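Local coordinates for putative Nudix hydrolase DR_0079 (Deinococcus radiodurans, PDB 2O5F), which hydrolyses nucleoside di- and triphosphates to monophosphates with magnesium as cofactor, with a marked preference for CDP and CTP, at residues Leu9-Glu14 and Glu32-Val37; Gln47-Arg52 and Asn132-Gly137; Leu64-Gly69 and Gly157-Leu162; Leu102-Pro107 and Phe115-Glu120. All blocks are in the same frame, centred on the assembly; numbering follows the deposited sequence.

Contact 1 (Leu9-Glu14 and Glu32-Val37); sequences LDLVNE and ERVRVV
The backbone oxygen of R33 is met twice by the strand facing it. V12 N donates a bond of 2.9 Å to R33 O, fairly straight at 163° but reaching the oxygen from above the carbonyl plane, and L11 CA adds a C-H...O contact to R33 O of 3.4 Å. Beyond this one direct bond between hairpin strand 8-12 and the entry to strand 35-42, water does the joining. One molecule donates to D10 O and accepts from R35 N; another donates to both V12 O and E32 O. A third lies in the guanidinium plane, at its edge, accepting from R35 NH2 and donating to D10 OD1. The charges themselves stay apart, D10 OD1 to R35 NH2 being 4.3 Å, and the D10 carboxylate is held by S74, Q21 and G75. V12 CG1, turned anti to its carbonyl carbon (chi1 -61°), covers one face of the guanidinium and touches R35 CD at 3.6 Å. Replacing R35 by an alanine would probably leave D10 without its opposite charge and open a gap beside V12 CG1. The chemistry implies a hydrated seam, knit largely through solvent, between strand 8-12 and the lead-in to strand 35-42.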
loop_
_atom_site.group_PDB
_atom_site.type_symbol
_atom_site.label_atom_id
_atom_site.label_comp_id
_atom_site.label_asym_id
_atom_site.label_seq_id
_atom_site.Cartn_x
_atom_site.Cartn_y
_atom_site.Cartn_z
ATOM N N LEU A 9 17.224 0.419 0.934
ATOM C CA LEU A 9 16.289 -0.379 0.150
ATOM C C LEU A 9 17.023 -1.295 -0.821
ATOM O O LEU A 9 18.152 -1.007 -1.233
ATOM C CB LEU A 9 15.363 0.542 -0.649
ATOM C CG LEU A 9 14.705 1.688 0.123
ATOM C CD1 LEU A 9 13.904 2.565 -0.825
ATOM C CD2 LEU A 9 13.833 1.117 1.217
ATOM N N ASP A 10 16.381 -2.399 -1.183
ATOM C CA ASP A 10 16.962 -3.336 -2.140
ATOM C C ASP A 10 16.650 -2.825 -3.550
ATOM O O ASP A 10 15.571 -2.293 -3.793
ATOM C CB ASP A 10 16.351 -4.737 -1.968
ATOM C CG ASP A 10 17.036 -5.555 -0.887
ATOM O OD1 ASP A 10 16.386 -6.483 -0.348
ATOM O OD2 ASP A 10 18.223 -5.289 -0.588
ATOM N N LEU A 11 17.609 -2.965 -4.460
ATOM C CA LEU A 11 17.414 -2.570 -5.850
ATOM C C LEU A 11 17.022 -3.854 -6.579
ATOM O O LEU A 11 17.611 -4.908 -6.340
ATOM C CB LEU A 11 18.708 -2.007 -6.454
ATOM C CG LEU A 11 19.150 -0.600 -6.051
ATOM C CD1 LEU A 11 20.581 -0.354 -6.529
ATOM C CD2 LEU A 11 18.193 0.435 -6.648
ATOM N N VAL A 12 16.028 -3.772 -7.457
ATOM C CA VAL A 12 15.576 -4.949 -8.191
ATOM C C VAL A 12 15.512 -4.686 -9.688
ATOM O O VAL A 12 15.370 -3.537 -10.119
ATOM C CB VAL A 12 14.173 -5.414 -7.691
ATOM C CG1 VAL A 12 14.240 -5.787 -6.227
ATOM C CG2 VAL A 12 13.144 -4.311 -7.915
ATOM N N ASN A 13 15.635 -5.755 -10.472
ATOM C CA ASN A 13 15.571 -5.660 -11.930
ATOM C C ASN A 13 14.145 -5.909 -12.417
ATOM O O ASN A 13 13.217 -6.010 -11.616
ATOM C CB ASN A 13 16.523 -6.672 -12.597
ATOM C CG ASN A 13 16.184 -8.123 -12.261
ATOM O OD1 ASN A 13 15.042 -8.460 -11.951
ATOM N ND2 ASN A 13 17.182 -8.991 -12.345
ATOM N N GLU A 14 13.981 -6.014 -13.734
ATOM C CA GLU A 14 12.674 -6.257 -14.337
ATOM C C GLU A 14 11.978 -7.529 -13.872
ATOM O O GLU A 14 10.754 -7.648 -13.965
ATOM C CB GLU A 14 12.787 -6.290 -15.863
ATOM C CG GLU A 14 12.783 -4.928 -16.519
ATOM C CD GLU A 14 14.071 -4.155 -16.322
ATOM O OE1 GLU A 14 14.076 -2.944 -16.644
ATOM O OE2 GLU A 14 15.073 -4.751 -15.863
ATOM N N GLU A 32 10.778 2.690 -9.764
ATOM C CA GLU A 32 10.566 1.494 -10.578
ATOM C C GLU A 32 11.671 0.461 -10.343
ATOM O O GLU A 32 11.614 -0.663 -10.860
ATOM C CB GLU A 32 10.518 1.860 -12.066
ATOM C CG GLU A 32 11.799 2.504 -12.580
ATOM C CD GLU A 32 11.746 4.024 -12.593
ATOM O OE1 GLU A 32 11.084 4.625 -11.714
ATOM O OE2 GLU A 32 12.395 4.618 -13.481
ATOM N N ARG A 33 12.677 0.850 -9.565
ATOM C CA ARG A 33 13.797 -0.036 -9.264
ATOM C C ARG A 33 13.773 -0.545 -7.826
ATOM O O ARG A 33 14.741 -1.145 -7.358
ATOM C CB ARG A 33 15.120 0.682 -9.547
ATOM C CG ARG A 33 15.304 1.040 -11.008
ATOM C CD ARG A 33 16.578 1.832 -11.237
ATOM N NE ARG A 33 16.747 2.163 -12.648
ATOM C CZ ARG A 33 17.735 2.916 -13.124
ATOM N NH1 ARG A 33 18.648 3.419 -12.300
ATOM N NH2 ARG A 33 17.809 3.170 -14.424
ATOM N N VAL A 34 12.668 -0.297 -7.124
ATOM C CA VAL A 34 12.525 -0.759 -5.745
ATOM C C VAL A 34 11.173 -1.425 -5.499
ATOM O O VAL A 34 10.283 -1.397 -6.358
ATOM C CB VAL A 34 12.714 0.388 -4.724
ATOM C CG1 VAL A 34 14.104 1.004 -4.891
ATOM C CG2 VAL A 34 11.632 1.448 -4.899
ATOM N N ARG A 35 11.030 -2.020 -4.315
ATOM C CA ARG A 35 9.813 -2.734 -3.937
ATOM C C ARG A 35 9.030 -2.062 -2.805
ATOM O O ARG A 35 9.608 -1.521 -1.859
ATOM C CB ARG A 35 10.171 -4.176 -3.531
ATOM C CG ARG A 35 11.140 -4.843 -4.506
ATOM C CD ARG A 35 11.155 -6.377 -4.472
ATOM N NE ARG A 35 11.910 -6.941 -3.367
ATOM C CZ ARG A 35 12.502 -8.137 -3.383
ATOM N NH1 ARG A 35 12.441 -8.927 -4.454
ATOM N NH2 ARG A 35 13.165 -8.543 -2.315
ATOM N N VAL A 36 7.709 -2.083 -2.926
ATOM C CA VAL A 36 6.827 -1.528 -1.906
ATOM C C VAL A 36 5.706 -2.531 -1.652
ATOM O O VAL A 36 5.528 -3.481 -2.415
ATOM C CB VAL A 36 6.184 -0.185 -2.354
ATOM C CG1 VAL A 36 7.274 0.853 -2.617
ATOM C CG2 VAL A 36 5.328 -0.395 -3.602
ATOM N N VAL A 37 4.968 -2.331 -0.571
ATOM C CA VAL A 37 3.836 -3.194 -0.261
ATOM C C VAL A 37 2.641 -2.263 -0.093
ATOM O O VAL A 37 2.788 -1.111 0.322
ATOM C CB VAL A 37 4.043 -4.011 1.049
ATOM C CG1 VAL A 37 4.935 -5.219 0.787
ATOM C CG2 VAL A 37 4.663 -3.129 2.129
HETATM O O HOH W 1 13.168 -2.717 -2.654
HETATM O O HOH W 2 13.446 -6.415 -0.294
HETATM O O HOH W 3 13.644 -2.206 -12.015
#

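Contact 2 (Gln47-Arg52 and Asn132-Gly137); sequences QLWIPR and NDISGG
Two backbone bonds hold R52 to S135 and G136, where the chain enters strand 136-140: R52 N donates to G136 O at 3.0 Å, and R52 O accepts from S135 N at 3.2 Å. Both approach their oxygens almost in line with the C=O bond, though the first is bent at the hydrogen (143°) and the second straighter (163°). They lie at the end of the small antiparallel sheet of the Nudix domain formed by strands 48-52 and 136-140, in which P51 and G137 make a non-hydrogen-bonded pair with their CA atoms 3.9 Å apart. Weaker C-H...O contacts fill in around this pair, G137 CA approaching I50 O and P51 CA approaching G136 O.

Packing surrounds the backbone bonds. The methyl CG2 of I134 rests on P51 CB at 3.7 Å, and CD1 of the same isoleucine reaches that carbon too. S135 OG, whose bond goes to P61 O, sits against the R52 side chain at CB, while L90 of helix 78-90 touches both I134 and W49. The indole of W49 swings in against G137 because its CG stands anti to the backbone N (chi1 -169°). W49 CZ2 lies 3.5 Å from G137 CA, which stands above the ring plane toward the rim; a CB on G137 would run into W49 CZ2. W139 meets the same indole edge-to-face. In the plane of the ring, at its edge, one water accepts from W49 NE1 at 2.8 Å and donates to G137 O.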
loop_
_atom_site.group_PDB
_atom_site.type_symbol
_atom_site.label_atom_id
_atom_site.label_comp_id
_atom_site.label_asym_id
_atom_site.label_seq_id
_atom_site.Cartn_x
_atom_site.Cartn_y
_atom_site.Cartn_z
ATOM N N GLN A 47 -16.598 -2.587 1.834
ATOM C CA GLN A 47 -15.994 -1.258 1.878
ATOM C C GLN A 47 -14.520 -1.382 2.259
ATOM O O GLN A 47 -14.126 -2.315 2.950
ATOM C CB GLN A 47 -16.712 -0.393 2.913
ATOM C CG GLN A 47 -18.186 -0.162 2.618
ATOM C CD GLN A 47 -18.913 0.444 3.799
ATOM O OE1 GLN A 47 -18.807 -0.050 4.922
ATOM N NE2 GLN A 47 -19.665 1.510 3.555
ATOM N N LEU A 48 -13.712 -0.434 1.801
ATOM C CA LEU A 48 -12.289 -0.427 2.113
ATOM C C LEU A 48 -12.031 0.723 3.090
ATOM O O LEU A 48 -12.605 1.801 2.938
ATOM C CB LEU A 48 -11.478 -0.211 0.828
ATOM C CG LEU A 48 -11.786 -1.114 -0.373
ATOM C CD1 LEU A 48 -10.940 -0.669 -1.564
ATOM C CD2 LEU A 48 -11.495 -2.579 -0.036
ATOM N N TRP A 49 -11.192 0.512 4.101
ATOM C CA TRP A 49 -10.925 1.601 5.036
ATOM C C TRP A 49 -9.837 2.456 4.409
ATOM O O TRP A 49 -8.684 2.037 4.291
ATOM C CB TRP A 49 -10.461 1.089 6.395
ATOM C CG TRP A 49 -10.439 2.175 7.444
ATOM C CD1 TRP A 49 -11.514 2.718 8.087
ATOM C CD2 TRP A 49 -9.283 2.870 7.938
ATOM N NE1 TRP A 49 -11.099 3.710 8.956
ATOM C CE2 TRP A 49 -9.735 3.824 8.878
ATOM C CE3 TRP A 49 -7.908 2.778 7.674
ATOM C CZ2 TRP A 49 -8.866 4.685 9.554
ATOM C CZ3 TRP A 49 -7.035 3.637 8.354
ATOM C CH2 TRP A 49 -7.525 4.577 9.281
ATOM N N ILE A 50 -10.212 3.664 4.015
ATOM C CA ILE A 50 -9.279 4.557 3.343
ATOM C C ILE A 50 -8.833 5.704 4.231
ATOM O O ILE A 50 -9.632 6.578 4.584
ATOM C CB ILE A 50 -9.926 5.125 2.056
ATOM C CG1 ILE A 50 -10.346 3.966 1.133
ATOM C CG2 ILE A 50 -8.942 6.036 1.339
ATOM C CD1 ILE A 50 -9.183 3.055 0.721
ATOM N N PRO A 51 -7.545 5.718 4.604
ATOM C CA PRO A 51 -7.073 6.803 5.460
ATOM C C PRO A 51 -6.734 8.047 4.661
ATOM O O PRO A 51 -6.702 8.026 3.431
ATOM C CB PRO A 51 -5.845 6.206 6.128
ATOM C CG PRO A 51 -5.277 5.318 5.065
ATOM C CD PRO A 51 -6.519 4.667 4.453
ATOM N N ARG A 52 -6.489 9.126 5.389
ATOM C CA ARG A 52 -6.117 10.398 4.804
ATOM C C ARG A 52 -4.683 10.608 5.267
ATOM O O ARG A 52 -4.433 10.812 6.458
ATOM C CB ARG A 52 -7.028 11.500 5.333
ATOM C CG ARG A 52 -7.165 12.664 4.391
ATOM C CD ARG A 52 -8.175 13.663 4.914
ATOM N NE ARG A 52 -8.974 14.202 3.823
ATOM C CZ ARG A 52 -9.792 13.473 3.075
ATOM N NH1 ARG A 52 -9.925 12.174 3.306
ATOM N NH2 ARG A 52 -10.471 14.043 2.091
ATOM N N ASN A 132 0.118 10.040 13.865
ATOM C CA ASN A 132 1.294 10.753 13.387
ATOM C C ASN A 132 1.343 10.819 11.865
ATOM O O ASN A 132 1.922 11.745 11.298
ATOM C CB ASN A 132 2.571 10.099 13.923
ATOM C CG ASN A 132 3.806 10.965 13.705
ATOM O OD1 ASN A 132 3.816 12.146 14.054
ATOM N ND2 ASN A 132 4.853 10.376 13.130
ATOM N N ASP A 133 0.738 9.844 11.197
ATOM C CA ASP A 133 0.752 9.848 9.740
ATOM C C ASP A 133 -0.652 9.870 9.136
ATOM O O ASP A 133 -0.824 10.185 7.959
ATOM C CB ASP A 133 1.520 8.631 9.219
ATOM C CG ASP A 133 1.805 8.716 7.732
ATOM O OD1 ASP A 133 2.420 9.717 7.302
ATOM O OD2 ASP A 133 1.421 7.783 6.993
ATOM N N ILE A 134 -1.650 9.551 9.953
ATOM C CA ILE A 134 -3.036 9.516 9.499
ATOM C C ILE A 134 -3.923 10.461 10.298
ATOM O O ILE A 134 -3.993 10.366 11.521
ATOM C CB ILE A 134 -3.600 8.086 9.621
ATOM C CG1 ILE A 134 -2.780 7.139 8.741
ATOM C CG2 ILE A 134 -5.079 8.071 9.256
ATOM C CD1 ILE A 134 -3.182 5.679 8.862
ATOM N N SER A 135 -4.617 11.363 9.609
ATOM C CA SER A 135 -5.491 12.309 10.294
ATOM C C SER A 135 -6.869 11.725 10.591
ATOM O O SER A 135 -7.582 12.191 11.484
ATOM C CB SER A 135 -5.626 13.602 9.471
ATOM O OG SER A 135 -6.185 13.371 8.188
ATOM N N GLY A 136 -7.237 10.689 9.848
ATOM C CA GLY A 136 -8.531 10.062 10.039
ATOM C C GLY A 136 -8.766 9.117 8.879
ATOM O O GLY A 136 -7.954 9.068 7.964
ATOM N N GLY A 137 -9.858 8.361 8.909
ATOM C CA GLY A 137 -10.118 7.446 7.815
ATOM C C GLY A 137 -11.597 7.157 7.703
ATOM O O GLY A 137 -12.363 7.500 8.599
HETATM O O HOH W 4 -13.049 5.270 10.266
#

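Contact 3 (Leu64-Gly69 and Gly157-Leu162); sequences LDVSVG and GDLAEL
Apolar contacts carry this meeting of L64, D65 and V66 with L159 and L162, and no hydrogen bond crosses it. L159 does most of the work. Its CG stands anti to the backbone N (chi1 -180°), which sends both methyls out from the helix onto the backbone of the loop. CD2 settles over the peptide between L64 and D65, 3.7 Å from D65 N, and also touches L64 CB at 3.8 Å. CD1 lies against the next peptide, 3.9 Å from V66 N. V66 CG1 passes L159 CD1 at 4.0 Å, the two side chains running antiparallel, and meets L162 CD1 at 3.8 Å. One valine methyl is thus shared by two leucines a helical turn apart.

Polar bonds stay off the interface. D65 OD1 receives a weak, bent bond from V66 N in its own loop, while D65 OD2 forms a salt bridge with K156. On the other side, L162 N donates to D158 O at 3.0 Å, in the first turn of the helix.

All five residues that touch are buried, close to the centre of the chain. Helix 159-166 packs here against the loop that leads into strand 68-71; V66 and L159 both reach F40 of strand 35-42, and L64 meets helix 142-151. S67 and V68 face A39 in a classic beta bulge, after which G69 opens the Nudix box and offers its N to E89 on helix 78-90.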
loop_
_atom_site.group_PDB
_atom_site.type_symbol
_atom_site.label_atom_id
_atom_site.label_comp_id
_atom_site.label_asym_id
_atom_site.label_seq_id
_atom_site.Cartn_x
_atom_site.Cartn_y
_atom_site.Cartn_z
ATOM N N LEU A 64 -5.981 10.914 0.158
ATOM C CA LEU A 64 -6.500 9.553 0.300
ATOM C C LEU A 64 -5.365 8.591 -0.043
ATOM O O LEU A 64 -4.549 8.879 -0.915
ATOM C CB LEU A 64 -7.654 9.335 -0.678
ATOM C CG LEU A 64 -8.879 10.227 -0.474
ATOM C CD1 LEU A 64 -9.740 10.236 -1.728
ATOM C CD2 LEU A 64 -9.656 9.729 0.733
ATOM N N ASP A 65 -5.325 7.438 0.616
ATOM C CA ASP A 65 -4.264 6.473 0.347
ATOM C C ASP A 65 -4.733 5.049 0.623
ATOM O O ASP A 65 -5.867 4.838 1.044
ATOM C CB ASP A 65 -3.058 6.804 1.231
ATOM C CG ASP A 65 -1.787 6.087 0.800
ATOM O OD1 ASP A 65 -1.755 5.522 -0.314
ATOM O OD2 ASP A 65 -0.816 6.109 1.582
ATOM N N VAL A 66 -3.864 4.073 0.372
ATOM C CA VAL A 66 -4.205 2.681 0.652
ATOM C C VAL A 66 -4.272 2.563 2.174
ATOM O O VAL A 66 -3.724 3.402 2.901
ATOM C CB VAL A 66 -3.113 1.687 0.139
ATOM C CG1 VAL A 66 -3.096 1.650 -1.382
ATOM C CG2 VAL A 66 -1.739 2.107 0.670
ATOM N N SER A 67 -4.931 1.514 2.658
ATOM C CA SER A 67 -5.057 1.286 4.098
ATOM C C SER A 67 -3.689 1.178 4.773
ATOM O O SER A 67 -3.460 1.764 5.834
ATOM C CB SER A 67 -5.836 -0.005 4.360
ATOM O OG SER A 67 -7.089 -0.001 3.670
ATOM N N VAL A 68 -2.796 0.412 4.151
ATOM C CA VAL A 68 -1.440 0.187 4.670
ATOM C C VAL A 68 -0.477 0.195 3.489
ATOM O O VAL A 68 -0.705 -0.495 2.501
ATOM C CB VAL A 68 -1.293 -1.204 5.333
ATOM C CG1 VAL A 68 0.007 -1.261 6.117
ATOM C CG2 VAL A 68 -2.483 -1.506 6.211
ATOM N N GLY A 69 0.606 0.956 3.585
ATOM C CA GLY A 69 1.548 0.974 2.482
ATOM C C GLY A 69 2.910 1.528 2.833
ATOM O O GLY A 69 3.024 2.435 3.653
ATOM N N GLY A 157 -0.714 8.744 -5.824
ATOM C CA GLY A 157 -0.679 8.454 -7.244
ATOM C C GLY A 157 -1.085 7.086 -7.759
ATOM O O GLY A 157 -1.534 6.981 -8.902
ATOM N N ASP A 158 -0.930 6.034 -6.961
ATOM C CA ASP A 158 -1.306 4.702 -7.440
ATOM C C ASP A 158 -2.576 4.131 -6.837
ATOM O O ASP A 158 -2.956 3.002 -7.146
ATOM C CB ASP A 158 -0.171 3.702 -7.216
ATOM C CG ASP A 158 1.066 4.023 -8.038
ATOM O OD1 ASP A 158 0.932 4.576 -9.153
ATOM O OD2 ASP A 158 2.167 3.688 -7.569
ATOM N N LEU A 159 -3.238 4.906 -5.987
ATOM C CA LEU A 159 -4.452 4.430 -5.339
ATOM C C LEU A 159 -5.546 4.029 -6.323
ATOM O O LEU A 159 -6.050 2.917 -6.256
ATOM C CB LEU A 159 -4.979 5.487 -4.366
ATOM C CG LEU A 159 -6.255 5.124 -3.605
ATOM C CD1 LEU A 159 -6.073 3.800 -2.858
ATOM C CD2 LEU A 159 -6.590 6.247 -2.633
ATOM N N ALA A 160 -5.905 4.929 -7.235
ATOM C CA ALA A 160 -6.950 4.640 -8.206
ATOM C C ALA A 160 -6.654 3.379 -9.019
ATOM O O ALA A 160 -7.515 2.502 -9.140
ATOM C CB ALA A 160 -7.159 5.829 -9.140
ATOM N N GLU A 161 -5.445 3.284 -9.570
ATOM C CA GLU A 161 -5.064 2.122 -10.375
ATOM C C GLU A 161 -5.096 0.822 -9.562
ATOM O O GLU A 161 -5.522 -0.218 -10.071
ATOM C CB GLU A 161 -3.672 2.333 -11.004
ATOM C CG GLU A 161 -3.139 1.120 -11.787
ATOM C CD GLU A 161 -1.941 1.448 -12.691
ATOM O OE1 GLU A 161 -1.295 2.494 -12.496
ATOM O OE2 GLU A 161 -1.635 0.647 -13.596
ATOM N N LEU A 162 -4.652 0.873 -8.307
ATOM C CA LEU A 162 -4.673 -0.329 -7.470
ATOM C C LEU A 162 -6.098 -0.805 -7.221
ATOM O O LEU A 162 -6.380 -2.014 -7.235
ATOM C CB LEU A 162 -3.990 -0.073 -6.124
ATOM C CG LEU A 162 -2.462 -0.051 -6.149
ATOM C CD1 LEU A 162 -1.935 0.247 -4.746
ATOM C CD2 LEU A 162 -1.939 -1.420 -6.628
#

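Contact 4 (Leu102-Pro107 and Phe115-Glu120); sequences LASFSP and FMCVYE
P107 CD stands squarely over the face of the F115 ring, 3.2 Å from its centroid and 2° off the ring normal, a CH-pi contact in which the two side chains cross at about a right angle. S106 CB approaches the same ring at F115 CE1, 3.6 Å away. The ring is carried there by a first torsion of -85°, with CG anti to the carbonyl carbon. An alanine in place of F115 would probably leave P107 CD without its aromatic partner and open a gap beside S106. Further along, V118 CG2 touches the edge of the F105 ring at CE2 (3.8 Å), and F105 CB packs on M116 CG. The backbone of an antiparallel beta hairpin, strands 98-105 and 115-122, brings these groups together. F105 and M116 exchange bonds in both directions, F105 N to M116 O being 2.9 Å, while V118 N donates to A103 O almost straight (176°). A classic beta bulge follows, where V118 O accepts from both L102 N and A103 N and L102 CD1 reaches E120 CB at 3.9 Å. The buried E120 carboxylate is bound by R42, R100 and Y167. Strand 35-42 flanks strand 115-122 on its other side, and L162 of helix 159-166 covers M116 and V118.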
loop_
_atom_site.group_PDB
_atom_site.type_symbol
_atom_site.label_atom_id
_atom_site.label_comp_id
_atom_site.label_asym_id
_atom_site.label_seq_id
_atom_site.Cartn_x
_atom_site.Cartn_y
_atom_site.Cartn_z
ATOM N N LEU A 102 -3.292 -10.315 -2.618
ATOM C CA LEU A 102 -4.356 -10.012 -3.558
ATOM C C LEU A 102 -3.802 -10.040 -4.981
ATOM O O LEU A 102 -4.418 -10.594 -5.895
ATOM C CB LEU A 102 -4.950 -8.640 -3.238
ATOM C CG LEU A 102 -6.345 -8.315 -3.776
ATOM C CD1 LEU A 102 -7.360 -9.314 -3.227
ATOM C CD2 LEU A 102 -6.724 -6.898 -3.364
ATOM N N ALA A 103 -2.626 -9.453 -5.159
ATOM C CA ALA A 103 -1.992 -9.408 -6.465
ATOM C C ALA A 103 -0.562 -8.913 -6.364
ATOM O O ALA A 103 -0.137 -8.412 -5.325
ATOM C CB ALA A 103 -2.786 -8.496 -7.400
ATOM N N SER A 104 0.170 -9.063 -7.461
ATOM C CA SER A 104 1.557 -8.620 -7.562
ATOM C C SER A 104 1.668 -7.840 -8.870
ATOM O O SER A 104 1.094 -8.242 -9.881
ATOM C CB SER A 104 2.498 -9.828 -7.590
ATOM O OG SER A 104 2.481 -10.518 -6.349
ATOM N N PHE A 105 2.396 -6.726 -8.856
ATOM C CA PHE A 105 2.541 -5.908 -10.057
ATOM C C PHE A 105 3.955 -5.439 -10.335
ATOM O O PHE A 105 4.746 -5.250 -9.414
ATOM C CB PHE A 105 1.661 -4.660 -9.964
ATOM C CG PHE A 105 0.198 -4.945 -9.834
ATOM C CD1 PHE A 105 -0.512 -5.515 -10.888
ATOM C CD2 PHE A 105 -0.473 -4.629 -8.660
ATOM C CE1 PHE A 105 -1.880 -5.763 -10.773
ATOM C CE2 PHE A 105 -1.841 -4.871 -8.529
ATOM C CZ PHE A 105 -2.546 -5.436 -9.584
ATOM N N SER A 106 4.242 -5.230 -11.620
ATOM C CA SER A 106 5.527 -4.719 -12.073
ATOM C C SER A 106 5.308 -3.292 -12.582
ATOM O O SER A 106 4.282 -2.995 -13.205
ATOM C CB SER A 106 6.091 -5.576 -13.215
ATOM O OG SER A 106 6.990 -4.810 -14.011
ATOM N N PRO A 107 6.266 -2.393 -12.310
ATOM C CA PRO A 107 6.237 -0.985 -12.717
ATOM C C PRO A 107 6.321 -0.817 -14.235
ATOM O O PRO A 107 6.006 0.250 -14.768
ATOM C CB PRO A 107 7.477 -0.393 -12.053
ATOM C CG PRO A 107 7.842 -1.365 -10.992
ATOM C CD PRO A 107 7.486 -2.696 -11.545
ATOM N N PHE A 115 7.677 -2.141 -7.869
ATOM C CA PHE A 115 7.327 -3.545 -7.841
ATOM C C PHE A 115 6.552 -3.667 -6.545
ATOM O O PHE A 115 6.869 -2.999 -5.558
ATOM C CB PHE A 115 8.591 -4.399 -7.812
ATOM C CG PHE A 115 9.149 -4.663 -9.175
ATOM C CD1 PHE A 115 8.606 -5.666 -9.971
ATOM C CD2 PHE A 115 10.183 -3.889 -9.683
ATOM C CE1 PHE A 115 9.085 -5.895 -11.257
ATOM C CE2 PHE A 115 10.669 -4.111 -10.972
ATOM C CZ PHE A 115 10.114 -5.122 -11.758
ATOM N N MET A 116 5.525 -4.499 -6.529
ATOM C CA MET A 116 4.749 -4.594 -5.318
ATOM C C MET A 116 3.873 -5.810 -5.178
ATOM O O MET A 116 3.514 -6.478 -6.151
ATOM C CB MET A 116 3.848 -3.365 -5.194
ATOM C CG MET A 116 2.857 -3.212 -6.343
ATOM S SD MET A 116 1.745 -1.802 -6.109
ATOM C CE MET A 116 2.793 -0.419 -6.534
ATOM N N CYS A 117 3.548 -6.088 -3.928
ATOM C CA CYS A 117 2.625 -7.144 -3.612
ATOM C C CYS A 117 1.522 -6.363 -2.917
ATOM O O CYS A 117 1.797 -5.502 -2.068
ATOM C CB CYS A 117 3.220 -8.163 -2.649
ATOM S SG CYS A 117 2.101 -9.549 -2.366
ATOM N N VAL A 118 0.286 -6.645 -3.308
ATOM C CA VAL A 118 -0.883 -5.996 -2.734
ATOM C C VAL A 118 -1.600 -7.078 -1.934
ATOM O O VAL A 118 -1.790 -8.195 -2.416
ATOM C CB VAL A 118 -1.831 -5.457 -3.832
ATOM C CG1 VAL A 118 -2.923 -4.590 -3.210
ATOM C CG2 VAL A 118 -1.039 -4.662 -4.858
ATOM N N TYR A 119 -1.973 -6.744 -0.707
ATOM C CA TYR A 119 -2.649 -7.682 0.181
ATOM C C TYR A 119 -4.037 -7.194 0.533
ATOM O O TYR A 119 -4.355 -6.018 0.367
ATOM C CB TYR A 119 -1.864 -7.814 1.482
ATOM C CG TYR A 119 -0.454 -8.292 1.309
ATOM C CD1 TYR A 119 -0.169 -9.655 1.192
ATOM C CD2 TYR A 119 0.607 -7.384 1.259
ATOM C CE1 TYR A 119 1.136 -10.099 1.038
ATOM C CE2 TYR A 119 1.914 -7.823 1.103
ATOM C CZ TYR A 119 2.170 -9.177 0.995
ATOM O OH TYR A 119 3.470 -9.610 0.850
ATOM N N GLU A 120 -4.866 -8.104 1.026
ATOM C CA GLU A 120 -6.196 -7.727 1.470
ATOM C C GLU A 120 -6.328 -8.230 2.904
ATOM O O GLU A 120 -6.114 -9.411 3.176
ATOM C CB GLU A 120 -7.286 -8.347 0.593
ATOM C CG GLU A 120 -8.689 -7.986 1.060
ATOM C CD GLU A 120 -9.778 -8.542 0.166
ATOM O OE1 GLU A 120 -9.955 -9.781 0.147
ATOM O OE2 GLU A 120 -10.444 -7.738 -0.524
#

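How the contacts relate
The mixed sheet joins three of the contacts. Contacts 1 and 4 meet along strands 35-42 and 115-122, where V36 N probably bonds to F115 O (2.9 Å) and F115 N to V34 O (3.1 Å). L162 of contact 3 packs its CD2 on M116 SD of contact 4 at 3.7 Å. Contact 2 joins contact 3 through W49 O and S67 OG, 2.7 Å apart, and lies across the chain's centre from contact 1, their centres 26 Å apart. The inferred magnesium ligands E85 and E89 lie near three of the contacts: the side chains of D133 (contact 2) and D65 (contact 3) come within about 4 and 6 Å of that of E89, and L9 (contact 1) within about 9 Å of that of E85.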